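Extracellular invertase (Aspergillus kawachii, PDB 5XH8) is a family 32 beta-fructofuranosidase with high transfructosylation activity that probably hydrolyses sucrose and builds fructooligosaccharides such as 1-kestose. Local coordinates at residues E357-N362 / D513-S518; S21-W26 / Q363-G368. One frame throughout, in Å; residues are numbered along the deposited sequence.

Contact 1 of 2, residues E357-N362 / D513-S518; sequences EGFPTN and DGIDSS
Phe359 and Gly514 meet where two loops, 357-360 and 513-515, run against each other, and their CA atoms come within 4.2 Å. No hydrogen bond joins the segments; weaker polar approaches and apolar packing make the contact. Among the polar ones, the carbonyl of Gly514 reaches the edge of the Phe359 ring near its plane, O lying 3.3 Å from CD2. The CA-H of Phe359 leans toward Asp513 O in a C-H...O contact (3.6 Å between CA and O). Gly514, at positive phi, brings its CA to 3.4 Å from Glu357 O, so that backbone lies directly against backbone. Asp513 CB rests on the same stretch of chain, near Glu357 O and Gly358 CA.

The apolar part belongs to Phe359, Pro360 and Ile515. With CG anti to the backbone N (chi1 -177°), the phenyl ring extends beside Ile515 and crosses its side chain at about a right angle, CD2 to CG1 4.1 Å. Pro360 CD lies over one ring face, offset toward the rim, and also approaches Ile515 CD1 at 4.4 Å. Pro360 is the centre of an inverse gamma turn, closed by Thr361 N to Phe359 O, and the N-cap residue of helix 361-364. The whole is a loop-to-loop junction between the two domains of a family 32 enzyme, the five-bladed beta-propeller and the C-terminal beta-sandwich.

Contact 2 of 2, residues S21-W26 / Q363-G368; sequences SLFETW and QQNWTG
Trp366 presents the edge of its indole to the face of the Phe23 ring, an edge-to-face pair with the planes at 83° and the Phe23 ring centroid 5.3 Å from that of the five-membered ring. The same edge carries a hydrogen bond: NE1 donates to Phe23 O at 2.9 Å, in the carbonyl plane and on a lone pair, although the oxygen is tilted 15° from the indole plane. Trp366 CG stands between its backbone N and carbonyl carbon (chi1 60°), which directs the indole across to the 21-26 loop; CZ2 of its six-membered ring comes to 3.6 Å from Trp26 C.

Gln364 lies over one face of this indole with its amide carbon CD. Its NE2 donates to Trp366 O, which fixes the amide's rotation, while OE1 meets the edge of the Trp26 ring at CE3 (3.4 Å), amide and ring nearly perpendicular. A water links Trp26 N (2.7 Å), to which it is the acceptor, with Gln364 OE1. Within helix 361-364, Gln363 O accepts from Leu22 N at 2.9 Å, and Leu22 CD1 packs on Gln363 CB.

Arg27 makes a cation-pi contact with Trp366, and Trp26 NE1 donates to Ser567 O. The arrangement is an N-terminal segment closing over the start of strand 366-385, in the propeller sheet which that strand shares with strand 37-47.

Overall arrangement
Helix 361-364 serves both contacts, meeting the C-terminal domain's loop through the turn before it in contact 1 and the N-terminal segment through its end in contact 2. Their centres lie 12 Å apart and their side chains touch: Phe359 CE1 is 3.5 Å from Gln364 NE2, and Ile515 CD1 is 3.9 Å from Trp26 CH2. Trp26 of contact 2 thus packs on Ile515 and Phe359 of contact 1, with Arg566 touching both Trp26 and Phe359. A bound glycerol lies about 4 Å from the Trp26 side chain and about 11 Å from that of Ile515. Both centres are about 22 Å from the chain centre, so this is an interdomain junction toward the periphery of the molecule.

Contact 1 of 2, residues E357-N362 / D513-S518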
loop_
_atom_site.group_PDB
_atom_site.type_symbol
_atom_site.label_atom_id
_atom_site.label_comp_id
_atom_site.label_asym_id
_atom_site.label_seq_id
_atom_site.Cartn_x
_atom_site.Cartn_y
_atom_site.Cartn_z
ATOM N N GLU A 357 -27.557 -18.635 14.519
ATOM C CA GLU A 357 -27.034 -20.004 14.547
ATOM C C GLU A 357 -28.094 -21.101 14.339
ATOM O O GLU A 357 -29.130 -21.116 15.005
ATOM C CB GLU A 357 -26.301 -20.235 15.869
ATOM C CG GLU A 357 -25.469 -21.512 15.878
ATOM C CD GLU A 357 -24.456 -21.562 17.006
ATOM O OE1 GLU A 357 -24.505 -20.708 17.933
ATOM O OE2 GLU A 357 -23.606 -22.475 16.949
ATOM N N GLY A 358 -27.813 -22.018 13.420
ATOM C CA GLY A 358 -28.719 -23.122 13.106
ATOM C C GLY A 358 -29.815 -22.853 12.083
ATOM O O GLY A 358 -30.646 -23.738 11.827
ATOM N N PHE A 359 -29.841 -21.654 11.491
ATOM C CA PHE A 359 -30.801 -21.340 10.423
ATOM C C PHE A 359 -30.573 -22.322 9.256
ATOM O O PHE A 359 -29.442 -22.684 8.963
ATOM C CB PHE A 359 -30.686 -19.864 9.953
ATOM C CG PHE A 359 -31.712 -19.486 8.908
ATOM C CD1 PHE A 359 -31.513 -19.791 7.563
ATOM C CD2 PHE A 359 -32.890 -18.855 9.270
ATOM C CE1 PHE A 359 -32.478 -19.501 6.610
ATOM C CE2 PHE A 359 -33.869 -18.552 8.308
ATOM C CZ PHE A 359 -33.660 -18.870 6.981
ATOM N N PRO A 360 -31.647 -22.778 8.592
ATOM C CA PRO A 360 -31.469 -23.786 7.545
ATOM C C PRO A 360 -30.966 -23.196 6.201
ATOM O O PRO A 360 -31.681 -23.170 5.189
ATOM C CB PRO A 360 -32.855 -24.396 7.443
ATOM C CG PRO A 360 -33.756 -23.265 7.774
ATOM C CD PRO A 360 -33.068 -22.544 8.878
ATOM N N THR A 361 -29.703 -22.786 6.212
ATOM C CA THR A 361 -29.104 -22.030 5.114
ATOM C C THR A 361 -28.878 -22.922 3.909
ATOM O O THR A 361 -29.236 -22.544 2.789
ATOM C CB THR A 361 -27.824 -21.296 5.587
ATOM O OG1 THR A 361 -28.237 -20.275 6.507
ATOM C CG2 THR A 361 -27.067 -20.632 4.406
ATOM N N ASN A 362 -28.384 -24.137 4.128
ATOM C CA ASN A 362 -28.165 -25.052 3.001
ATOM C C ASN A 362 -29.462 -25.476 2.339
ATOM O O ASN A 362 -29.476 -25.721 1.140
ATOM C CB ASN A 362 -27.381 -26.286 3.423
ATOM C CG ASN A 362 -25.971 -25.950 3.861
ATOM O OD1 ASN A 362 -25.446 -24.875 3.574
ATOM N ND2 ASN A 362 -25.362 -26.864 4.567
ATOM N N ASP A 513 -33.831 -24.102 14.927
ATOM C CA ASP A 513 -33.021 -23.011 15.469
ATOM C C ASP A 513 -32.783 -21.900 14.425
ATOM O O ASP A 513 -32.853 -22.134 13.213
ATOM C CB ASP A 513 -31.654 -23.532 15.939
ATOM C CG ASP A 513 -31.761 -24.541 17.085
ATOM O OD1 ASP A 513 -32.593 -24.358 17.984
ATOM O OD2 ASP A 513 -31.010 -25.522 17.069
ATOM N N GLY A 514 -32.481 -20.713 14.927
ATOM C CA GLY A 514 -31.992 -19.613 14.117
ATOM C C GLY A 514 -33.062 -18.873 13.348
ATOM O O GLY A 514 -32.732 -18.107 12.446
ATOM N N ILE A 515 -34.330 -19.090 13.702
ATOM C CA ILE A 515 -35.448 -18.396 13.080
ATOM C C ILE A 515 -35.958 -17.402 14.105
ATOM O O ILE A 515 -36.767 -17.726 14.981
ATOM C CB ILE A 515 -36.534 -19.357 12.559
ATOM C CG1 ILE A 515 -35.878 -20.362 11.596
ATOM C CG2 ILE A 515 -37.652 -18.570 11.864
ATOM C CD1 ILE A 515 -36.819 -21.223 10.801
ATOM N N ASP A 516 -35.429 -16.188 13.993
ATOM C CA ASP A 516 -35.699 -15.095 14.922
ATOM C C ASP A 516 -37.210 -14.818 15.033
ATOM O O ASP A 516 -37.907 -14.745 14.015
ATOM C CB ASP A 516 -34.953 -13.834 14.430
ATOM C CG ASP A 516 -34.982 -12.683 15.418
ATOM O OD1 ASP A 516 -35.241 -12.927 16.613
ATOM O OD2 ASP A 516 -34.729 -11.520 14.982
ATOM N N SER A 517 -37.699 -14.678 16.270
ATOM C CA SER A 517 -39.092 -14.272 16.536
ATOM C C SER A 517 -39.213 -13.018 17.422
ATOM O O SER A 517 -40.314 -12.666 17.842
ATOM C CB SER A 517 -39.848 -15.440 17.158
ATOM O OG SER A 517 -39.257 -15.781 18.403
ATOM N N SER A 518 -38.090 -12.332 17.660
ATOM C CA SER A 518 -38.038 -11.030 18.329
ATOM C C SER A 518 -38.965 -10.031 17.715
ATOM O O SER A 518 -39.189 -10.037 16.500
ATOM C CB SER A 518 -36.656 -10.382 18.158
ATOM O OG SER A 518 -35.659 -11.194 18.672
#

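Contact 2 of 2, residues S21-W26 / Q363-G368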
loop_
_atom_site.group_PDB
_atom_site.type_symbol
_atom_site.label_atom_id
_atom_site.label_comp_id
_atom_site.label_asym_id
_atom_site.label_seq_id
_atom_site.Cartn_x
_atom_site.Cartn_y
_atom_site.Cartn_z
ATOM N N SER A 21 -33.937 -27.627 -0.857
ATOM C CA SER A 21 -35.337 -28.042 -0.816
ATOM C C SER A 21 -36.249 -26.892 -0.410
ATOM O O SER A 21 -37.411 -26.881 -0.788
ATOM C CB SER A 21 -35.520 -29.260 0.121
ATOM O OG SER A 21 -35.229 -28.920 1.468
ATOM N N LEU A 22 -35.718 -25.904 0.317
ATOM C CA LEU A 22 -36.485 -24.727 0.709
ATOM C C LEU A 22 -36.142 -23.450 -0.099
ATOM O O LEU A 22 -36.384 -22.340 0.365
ATOM C CB LEU A 22 -36.317 -24.474 2.196
ATOM C CG LEU A 22 -36.687 -25.606 3.179
ATOM C CD1 LEU A 22 -36.407 -25.151 4.592
ATOM C CD2 LEU A 22 -38.154 -26.011 3.043
ATOM N N PHE A 23 -35.658 -23.602 -1.324
ATOM C CA PHE A 23 -35.267 -22.443 -2.138
ATOM C C PHE A 23 -36.422 -21.455 -2.344
ATOM O O PHE A 23 -36.262 -20.254 -2.108
ATOM C CB PHE A 23 -34.694 -22.901 -3.483
ATOM C CG PHE A 23 -34.181 -21.778 -4.330
ATOM C CD1 PHE A 23 -32.922 -21.228 -4.097
ATOM C CD2 PHE A 23 -34.951 -21.265 -5.366
ATOM C CE1 PHE A 23 -32.443 -20.168 -4.889
ATOM C CE2 PHE A 23 -34.485 -20.199 -6.149
ATOM C CZ PHE A 23 -33.221 -19.661 -5.905
ATOM N N GLU A 24 -37.598 -21.958 -2.721
ATOM C CA GLU A 24 -38.750 -21.087 -2.982
ATOM C C GLU A 24 -39.572 -20.696 -1.767
ATOM O O GLU A 24 -40.381 -19.769 -1.854
ATOM C CB GLU A 24 -39.668 -21.700 -4.062
ATOM C CG GLU A 24 -39.023 -21.884 -5.440
ATOM C CD GLU A 24 -38.612 -20.569 -6.161
ATOM O OE1 GLU A 24 -38.914 -19.456 -5.671
ATOM O OE2 GLU A 24 -37.955 -20.640 -7.236
ATOM N N THR A 25 -39.345 -21.349 -0.626
ATOM C CA THR A 25 -40.256 -21.289 0.512
ATOM C C THR A 25 -40.598 -19.885 0.928
ATOM O O THR A 25 -41.794 -19.530 1.042
ATOM C CB THR A 25 -39.658 -22.043 1.719
ATOM O OG1 THR A 25 -39.358 -23.381 1.323
ATOM C CG2 THR A 25 -40.629 -22.075 2.913
ATOM N N TRP A 26 -39.544 -19.091 1.145
ATOM C CA TRP A 26 -39.658 -17.740 1.693
ATOM C C TRP A 26 -39.152 -16.646 0.729
ATOM O O TRP A 26 -39.042 -15.468 1.099
ATOM C CB TRP A 26 -38.894 -17.700 3.010
ATOM C CG TRP A 26 -39.575 -18.472 4.133
ATOM C CD1 TRP A 26 -40.919 -18.471 4.451
ATOM C CD2 TRP A 26 -38.938 -19.317 5.110
ATOM N NE1 TRP A 26 -41.147 -19.264 5.555
ATOM C CE2 TRP A 26 -39.957 -19.803 5.973
ATOM C CE3 TRP A 26 -37.605 -19.710 5.342
ATOM C CZ2 TRP A 26 -39.684 -20.649 7.042
ATOM C CZ3 TRP A 26 -37.333 -20.560 6.415
ATOM C CH2 TRP A 26 -38.374 -21.011 7.260
ATOM N N GLN A 363 -30.539 -25.513 3.119
ATOM C CA GLN A 363 -31.871 -25.856 2.610
ATOM C C GLN A 363 -32.428 -24.705 1.782
ATOM O O GLN A 363 -32.974 -24.903 0.696
ATOM C CB GLN A 363 -32.813 -26.175 3.784
ATOM C CG GLN A 363 -32.487 -27.489 4.493
ATOM C CD GLN A 363 -31.253 -27.424 5.380
ATOM O OE1 GLN A 363 -30.894 -26.375 5.935
ATOM N NE2 GLN A 363 -30.608 -28.557 5.537
ATOM N N GLN A 364 -32.288 -23.491 2.295
ATOM C CA GLN A 364 -32.774 -22.326 1.572
ATOM C C GLN A 364 -31.910 -22.063 0.334
ATOM O O GLN A 364 -32.428 -21.762 -0.726
ATOM C CB GLN A 364 -32.832 -21.108 2.496
ATOM C CG GLN A 364 -33.516 -19.916 1.864
ATOM C CD GLN A 364 -33.959 -18.902 2.891
ATOM O OE1 GLN A 364 -35.143 -18.795 3.199
ATOM N NE2 GLN A 364 -32.993 -18.149 3.434
ATOM N N ASN A 365 -30.599 -22.213 0.468
ATOM C CA ASN A 365 -29.667 -21.947 -0.612
ATOM C C ASN A 365 -29.688 -20.485 -1.106
ATOM O O ASN A 365 -29.285 -20.214 -2.236
ATOM C CB ASN A 365 -29.863 -22.913 -1.789
ATOM C CG ASN A 365 -28.669 -22.918 -2.745
ATOM O OD1 ASN A 365 -27.543 -22.730 -2.334
ATOM N ND2 ASN A 365 -28.927 -23.094 -4.020
ATOM N N TRP A 366 -30.157 -19.568 -0.257
ATOM C CA TRP A 366 -29.947 -18.137 -0.439
ATOM C C TRP A 366 -30.079 -17.485 0.930
ATOM O O TRP A 366 -30.636 -18.072 1.864
ATOM C CB TRP A 366 -30.931 -17.494 -1.429
ATOM C CG TRP A 366 -32.400 -17.618 -1.035
ATOM C CD1 TRP A 366 -33.241 -18.658 -1.336
ATOM C CD2 TRP A 366 -33.185 -16.681 -0.266
ATOM N NE1 TRP A 366 -34.494 -18.429 -0.810
ATOM C CE2 TRP A 366 -34.489 -17.237 -0.137
ATOM C CE3 TRP A 366 -32.923 -15.437 0.313
ATOM C CZ2 TRP A 366 -35.515 -16.596 0.555
ATOM C CZ3 TRP A 366 -33.961 -14.777 0.976
ATOM C CH2 TRP A 366 -35.239 -15.375 1.106
ATOM N N THR A 367 -29.534 -16.277 1.034
ATOM C CA THR A 367 -29.451 -15.552 2.291
ATOM C C THR A 367 -29.448 -14.064 1.994
ATOM O O THR A 367 -28.570 -13.580 1.277
ATOM C CB THR A 367 -28.151 -15.880 3.056
ATOM O OG1 THR A 367 -28.020 -17.289 3.227
ATOM C CG2 THR A 367 -28.138 -15.198 4.414
ATOM N N GLY A 368 -30.426 -13.351 2.559
ATOM C CA GLY A 368 -30.536 -11.926 2.416
ATOM C C GLY A 368 -31.289 -11.412 1.191
ATOM O O GLY A 368 -31.524 -12.130 0.200
HETATM O O HOH W 1 -36.917 -19.605 0.999
#